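Local coordinates for protein putative creatinine amidohydrolase (Bacteroides fragilis, PDB 3LUB) that binds a pair of zinc ions and, as a member of the creatininase superfamily, probably hydrolyses carbon-nitrogen bonds in linear amides, at residues P39-T42 against D43-L46; T169-M172 against M173-P177. All coordinates share one frame; numbering follows the deposited sequence.

Interaction 1 of 2, residues P39-T42 against D43-L46; sequences PYLT and DCIL. With ZN (zinc ion), chain B; ZN (zinc ion), chain C.
With CG2 of Thr-42 anti to the backbone N (OG1 chi1 -60°), the methyl runs alongside Leu-46, 3.9 Å from its CD1, while OG1 turns back to Pro-39 O. That carbonyl closes a type I turn from Pro-39 to Thr-42 and is gripped twice, by Thr-42 N and, in its plane on a lone pair, by Thr-42 OG1; the hydroxyl's rotation is thereby fixed. The helix begins here. Leu-41, at the N-cap position, offers its carbonyl to two amides: Cys-44 N stands above the carbonyl plane at 2.9 Å from Leu-41 O, whereas Ile-45 N approaches the same oxygen almost head-on, at 3.0 Å. A third bond, Leu-46 N to Thr-42 O, is nearly straight (N-H...O 172°). CD1 of Ile-45 reaches back to Leu-41 CB (4.1 Å) and Pro-39 CB. The amide of Asp-43 is taken up by a water that also donates to Tyr-40 O, bridging the turn to the first turn of the helix. The Asp-43 carboxylate splits between two metals: OD1 lies 1.9 Å from one zinc ion and OD2 2.1 Å from the other, with a second water bound to both. His-34 and Glu-168 complete the first zinc's protein ligands, Glu-32 and His-120 those of the second, so a helix start presents the bridging aspartate of a dinuclear zinc site, as in the creatininase family.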
ATOM      1  N   PRO F  39       3.197  34.582  -3.173  1.00 20.68           N
ATOM      2  CA  PRO F  39       2.208  33.599  -3.571  1.00 20.78           C
ATOM      3  C   PRO F  39       2.348  32.229  -2.902  1.00 19.75           C
ATOM      4  O   PRO F  39       3.481  31.735  -2.672  1.00 18.27           O
ATOM      5  CB  PRO F  39       2.407  33.456  -5.084  1.00 19.96           C
ATOM      6  CG  PRO F  39       3.452  34.412  -5.474  1.00 22.73           C
ATOM      7  CD  PRO F  39       4.038  35.042  -4.304  1.00 18.81           C
ATOM      8  N   TYR F  40       1.183  31.625  -2.640  1.00 19.27           N
ATOM      9  CA  TYR F  40       1.067  30.214  -2.214  1.00 18.87           C
ATOM     10  C   TYR F  40       1.829  29.254  -3.101  1.00 18.10           C
ATOM     11  O   TYR F  40       2.324  28.240  -2.624  1.00 18.60           O
ATOM     12  CB  TYR F  40      -0.395  29.750  -2.162  1.00 18.01           C
ATOM     13  CG  TYR F  40      -1.097  30.075  -0.867  1.00 20.18           C
ATOM     14  CD1 TYR F  40      -1.632  31.319  -0.646  1.00 17.22           C
ATOM     15  CD2 TYR F  40      -1.247  29.114   0.133  1.00 17.47           C
ATOM     16  CE1 TYR F  40      -2.292  31.605   0.555  1.00 23.79           C
ATOM     17  CE2 TYR F  40      -1.888  29.397   1.321  1.00 18.99           C
ATOM     18  CZ  TYR F  40      -2.407  30.637   1.531  1.00 19.70           C
ATOM     19  OH  TYR F  40      -3.085  30.927   2.716  1.00 24.84           O
ATOM     20  N   LEU F  41       1.949  29.580  -4.384  1.00 18.18           N
ATOM     21  CA  LEU F  41       2.679  28.716  -5.338  1.00 17.30           C
ATOM     22  C   LEU F  41       4.093  29.147  -5.666  1.00 17.73           C
ATOM     23  O   LEU F  41       4.642  28.680  -6.629  1.00 18.17           O
ATOM     24  CB  LEU F  41       1.863  28.578  -6.632  1.00 18.66           C
ATOM     25  CG  LEU F  41       0.556  27.774  -6.540  1.00 16.85           C
ATOM     26  CD1 LEU F  41      -0.074  27.664  -7.922  1.00 18.53           C
ATOM     27  CD2 LEU F  41       0.841  26.365  -6.046  1.00 17.22           C
ATOM     28  N   THR F  42       4.689  30.008  -4.851  1.00 18.59           N
ATOM     29  CA  THR F  42       6.112  30.436  -4.992  1.00 18.11           C
ATOM     30  C   THR F  42       7.065  29.288  -5.283  1.00 18.60           C
ATOM     31  O   THR F  42       7.913  29.393  -6.150  1.00 17.97           O
ATOM     32  CB  THR F  42       6.592  31.209  -3.721  1.00 19.33           C
ATOM     33  OG1 THR F  42       5.779  32.388  -3.522  1.00 19.08           O
ATOM     34  CG2 THR F  42       8.099  31.588  -3.783  1.00 17.47           C
ATOM     35  N   ASP F  43       6.922  28.171  -4.578  1.00 19.27           N
ATOM     36  CA  ASP F  43       7.852  27.033  -4.746  1.00 18.21           C
ATOM     37  C   ASP F  43       7.675  26.256  -6.030  1.00 18.11           C
ATOM     38  O   ASP F  43       8.527  25.457  -6.371  1.00 17.96           O
ATOM     39  CB  ASP F  43       7.774  26.069  -3.554  1.00 19.63           C
ATOM     40  CG  ASP F  43       8.243  26.689  -2.271  1.00 20.79           C
ATOM     41  OD1 ASP F  43       8.802  27.822  -2.288  1.00 21.94           O
ATOM     42  OD2 ASP F  43       8.058  26.029  -1.230  1.00 19.48           O
ATOM     43  N   CYS F  44       6.575  26.491  -6.736  1.00 18.63           N
ATOM     44  CA  CYS F  44       6.352  25.965  -8.083  1.00 19.65           C
ATOM     45  C   CYS F  44       6.823  26.955  -9.152  1.00 19.36           C
ATOM     46  O   CYS F  44       7.461  26.576 -10.134  1.00 18.47           O
ATOM     47  CB  CYS F  44       4.856  25.730  -8.337  1.00 21.95           C
ATOM     48  SG  CYS F  44       4.047  24.323  -7.462  1.00 21.68           S
ATOM     49  N   ILE F  45       6.447  28.211  -8.963  1.00 18.32           N
ATOM     50  CA  ILE F  45       6.702  29.271  -9.924  1.00 18.51           C
ATOM     51  C   ILE F  45       8.191  29.493 -10.159  1.00 19.65           C
ATOM     52  O   ILE F  45       8.619  29.562 -11.297  1.00 20.38           O
ATOM     53  CB  ILE F  45       6.084  30.606  -9.477  1.00 17.24           C
ATOM     54  CG1 ILE F  45       4.550  30.530  -9.501  1.00 20.92           C
ATOM     55  CG2 ILE F  45       6.570  31.731 -10.348  1.00 17.98           C
ATOM     56  CD1 ILE F  45       3.803  31.575  -8.682  1.00 16.29           C
ATOM     57  N   LEU F  46       8.969  29.613  -9.087  1.00 18.95           N
ATOM     58  CA  LEU F  46      10.383  29.934  -9.204  1.00 18.85           C
ATOM     59  C   LEU F  46      11.206  28.882  -9.939  1.00 18.41           C
ATOM     60  O   LEU F  46      11.921  29.230 -10.888  1.00 18.72           O
ATOM     61  CB  LEU F  46      10.978  30.238  -7.835  1.00 18.91           C
ATOM     62  CG  LEU F  46      10.416  31.532  -7.235  1.00 18.95           C
ATOM     63  CD1 LEU F  46      11.262  32.004  -6.018  1.00 18.91           C
ATOM     64  CD2 LEU F  46      10.321  32.604  -8.328  1.00 14.58           C
TER
HETATM   65 ZN    ZN B 302       9.447  28.934  -0.882  1.00 21.51          ZN
HETATM   66 ZN    ZN C 301       8.742  25.959   0.727  1.00 34.65          ZN
HETATM   67  O   HOH W   1       4.857  27.442  -2.654  1.00 18.38           O
HETATM   68  O   HOH W   2      10.288  27.882   0.714  1.00 27.58           O

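Interaction 2 of 2, residues T169-M172 against M173-P177; sequences TSVM and MHYHP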
ATOM      1  N   THR F 169      11.876  36.485  -2.143  1.00 20.38           N
ATOM      2  CA  THR F 169      11.115  37.688  -2.514  1.00 20.17           C
ATOM      3  C   THR F 169      11.753  38.387  -3.707  1.00 20.52           C
ATOM      4  O   THR F 169      11.051  38.782  -4.620  1.00 21.91           O
ATOM      5  CB  THR F 169      10.956  38.684  -1.365  1.00 20.32           C
ATOM      6  OG1 THR F 169      10.377  38.014  -0.238  1.00 18.43           O
ATOM      7  CG2 THR F 169      10.049  39.799  -1.783  1.00 19.25           C
ATOM      8  N   SER F 170      13.075  38.511  -3.711  1.00 20.47           N
ATOM      9  CA  SER F 170      13.783  39.187  -4.798  1.00 20.74           C
ATOM     10  C   SER F 170      13.568  38.476  -6.103  1.00 20.94           C
ATOM     11  O   SER F 170      13.329  39.121  -7.106  1.00 21.09           O
ATOM     12  CB  SER F 170      15.305  39.305  -4.535  1.00 20.63           C
ATOM     13  OG  SER F 170      15.584  40.157  -3.439  1.00 22.31           O
ATOM     14  N   VAL F 171      13.688  37.150  -6.091  1.00 20.69           N
ATOM     15  CA  VAL F 171      13.585  36.382  -7.321  1.00 19.76           C
ATOM     16  C   VAL F 171      12.136  36.435  -7.845  1.00 20.27           C
ATOM     17  O   VAL F 171      11.929  36.520  -9.035  1.00 22.21           O
ATOM     18  CB  VAL F 171      14.082  34.939  -7.140  1.00 21.04           C
ATOM     19  CG1 VAL F 171      13.949  34.140  -8.463  1.00 17.31           C
ATOM     20  CG2 VAL F 171      15.560  34.923  -6.604  1.00 16.97           C
HETATM   21  N   MSE F 172      11.145  36.459  -6.954  1.00 19.79           N
HETATM   22  CA  MSE F 172       9.736  36.644  -7.373  1.00 20.49           C
HETATM   23  C   MSE F 172       9.561  38.045  -7.970  1.00 21.21           C
HETATM   24  O   MSE F 172       8.879  38.203  -8.969  1.00 21.91           O
HETATM   25  CB  MSE F 172       8.759  36.475  -6.206  1.00 19.43           C
HETATM   26  CG  MSE F 172       7.294  36.473  -6.623  1.00 21.93           C
HETATM   27 SE   MSE F 172       6.846  35.007  -7.922  0.75 21.14          SE
HETATM   28  CE  MSE F 172       7.018  33.389  -6.787  1.00 17.73           C
HETATM   29  N   MSE F 173      10.158  39.062  -7.346  1.00 21.88           N
HETATM   30  CA  MSE F 173      10.035  40.430  -7.844  1.00 21.85           C
HETATM   31  C   MSE F 173      10.588  40.546  -9.242  1.00 22.27           C
HETATM   32  O   MSE F 173      10.048  41.290 -10.067  1.00 23.60           O
HETATM   33  CB  MSE F 173      10.704  41.430  -6.913  1.00 20.97           C
HETATM   34  CG  MSE F 173       9.916  41.710  -5.646  1.00 22.00           C
HETATM   35 SE   MSE F 173      10.978  42.705  -4.334  0.75 22.33          SE
HETATM   36  CE  MSE F 173      10.746  44.655  -5.000  1.00 21.27           C
ATOM     37  N   HIS F 174      11.641  39.790  -9.514  1.00 21.67           N
ATOM     38  CA  HIS F 174      12.243  39.743 -10.848  1.00 21.77           C
ATOM     39  C   HIS F 174      11.349  39.067 -11.869  1.00 22.98           C
ATOM     40  O   HIS F 174      10.993  39.652 -12.886  1.00 22.97           O
ATOM     41  CB  HIS F 174      13.596  39.064 -10.774  1.00 22.04           C
ATOM     42  CG  HIS F 174      14.181  38.708 -12.094  1.00 21.91           C
ATOM     43  ND1 HIS F 174      14.502  39.650 -13.042  1.00 25.08           N
ATOM     44  CD2 HIS F 174      14.576  37.519 -12.600  1.00 23.00           C
ATOM     45  CE1 HIS F 174      15.033  39.053 -14.094  1.00 25.28           C
ATOM     46  NE2 HIS F 174      15.092  37.755 -13.851  1.00 23.27           N
ATOM     47  N   TYR F 175      10.956  37.838 -11.577  1.00 22.76           N
ATOM     48  CA  TYR F 175      10.175  37.048 -12.519  1.00 21.55           C
ATOM     49  C   TYR F 175       8.712  37.444 -12.589  1.00 20.50           C
ATOM     50  O   TYR F 175       8.162  37.448 -13.658  1.00 19.25           O
ATOM     51  CB  TYR F 175      10.263  35.550 -12.165  1.00 21.45           C
ATOM     52  CG  TYR F 175      11.529  34.868 -12.636  1.00 21.45           C
ATOM     53  CD1 TYR F 175      11.886  34.856 -13.982  1.00 22.72           C
ATOM     54  CD2 TYR F 175      12.359  34.227 -11.737  1.00 19.00           C
ATOM     55  CE1 TYR F 175      13.049  34.226 -14.405  1.00 21.50           C
ATOM     56  CE2 TYR F 175      13.504  33.599 -12.149  1.00 20.16           C
ATOM     57  CZ  TYR F 175      13.835  33.589 -13.485  1.00 23.17           C
ATOM     58  OH  TYR F 175      14.981  32.950 -13.860  1.00 19.45           O
ATOM     59  N   HIS F 176       8.070  37.716 -11.452  1.00 21.59           N
ATOM     60  CA  HIS F 176       6.650  38.076 -11.446  1.00 22.26           C
ATOM     61  C   HIS F 176       6.355  39.225 -10.498  1.00 23.19           C
ATOM     62  O   HIS F 176       5.732  39.044  -9.474  1.00 23.35           O
ATOM     63  CB  HIS F 176       5.780  36.870 -11.083  1.00 22.36           C
ATOM     64  CG  HIS F 176       5.806  35.782 -12.110  1.00 23.02           C
ATOM     65  ND1 HIS F 176       5.022  35.810 -13.239  1.00 21.12           N
ATOM     66  CD2 HIS F 176       6.555  34.659 -12.196  1.00 22.81           C
ATOM     67  CE1 HIS F 176       5.268  34.736 -13.962  1.00 27.28           C
ATOM     68  NE2 HIS F 176       6.213  34.036 -13.364  1.00 23.99           N
ATOM     69  N   PRO F 177       6.783  40.430 -10.858  1.00 25.05           N
ATOM     70  CA  PRO F 177       6.545  41.592 -10.005  1.00 25.95           C
ATOM     71  C   PRO F 177       5.066  41.874  -9.642  1.00 25.98           C
ATOM     72  O   PRO F 177       4.789  42.457  -8.595  1.00 26.87           O
ATOM     73  CB  PRO F 177       7.149  42.760 -10.803  1.00 24.69           C
ATOM     74  CG  PRO F 177       7.378  42.248 -12.184  1.00 25.74           C
ATOM     75  CD  PRO F 177       7.551  40.759 -12.073  1.00 24.88           C
TER
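Met-172 O receives the amide of His-176 at 2.7 Å from His-176 N, the shortest of four successive i to i+4 bonds here, although His-176 has already left helical backbone angles. Upstream, Tyr-175 N to Val-171 O is the straightest of the four (N-H...O 172°). Side chains follow the same spacing. CG1 of Val-171, anti to the backbone N (chi1 179°), lies alongside the Tyr-175 ring and touches CD2 at 3.6 Å and CE2 slightly farther off; CD2 of His-174 sits over the ring centre on one face. Selenomethionine Met-172, bent at both chi2 and chi3, brings its SE to 3.8 Å from His-176 CB and meets the imidazole obliquely. The other selenomethionine, Met-173, runs across Thr-169: its CG is 3.3 Å from Thr-169 O and its SE 4.0 Å from Thr-169 CG2. The polar ends look elsewhere: Thr-169 OG1 bonds to Gly-165 O and His-37, Ser-170 OG to Glu-166 O, Tyr-175 OH to Glu-53, and His-176 ND1 to Glu-178. Helix 166-175 packs against two others: Val-171 and Tyr-175 meet Val-233 of helix 226-249, while Met-172 and His-176 face the start of helix 42-62, which Tyr-175 reaches as well, through Asp-49 and Glu-53.

Interactions 1 and 2, with centres about 11 Å apart, meet where the start of helix 42-62 packs against helix 166-175. The selenomethionine methyl CE of Met-172 is the main point of contact: it lies 3.6 Å from Thr-42 CA, 3.7 Å from Leu-46 CD2 and 3.9 Å from Pro-39 CG, so it touches both the turn and the first helical turn. Nearby, Ile-45 CG2 packs on His-176 CD2 at 3.5 Å. Both helices also supply zinc ligands: Asp-43 bridges the two ions, and Glu-168, immediately before 169-172, shares one of them. The Met-172 side chain itself lies about 8 Å from a zinc ion, outside its coordination shell.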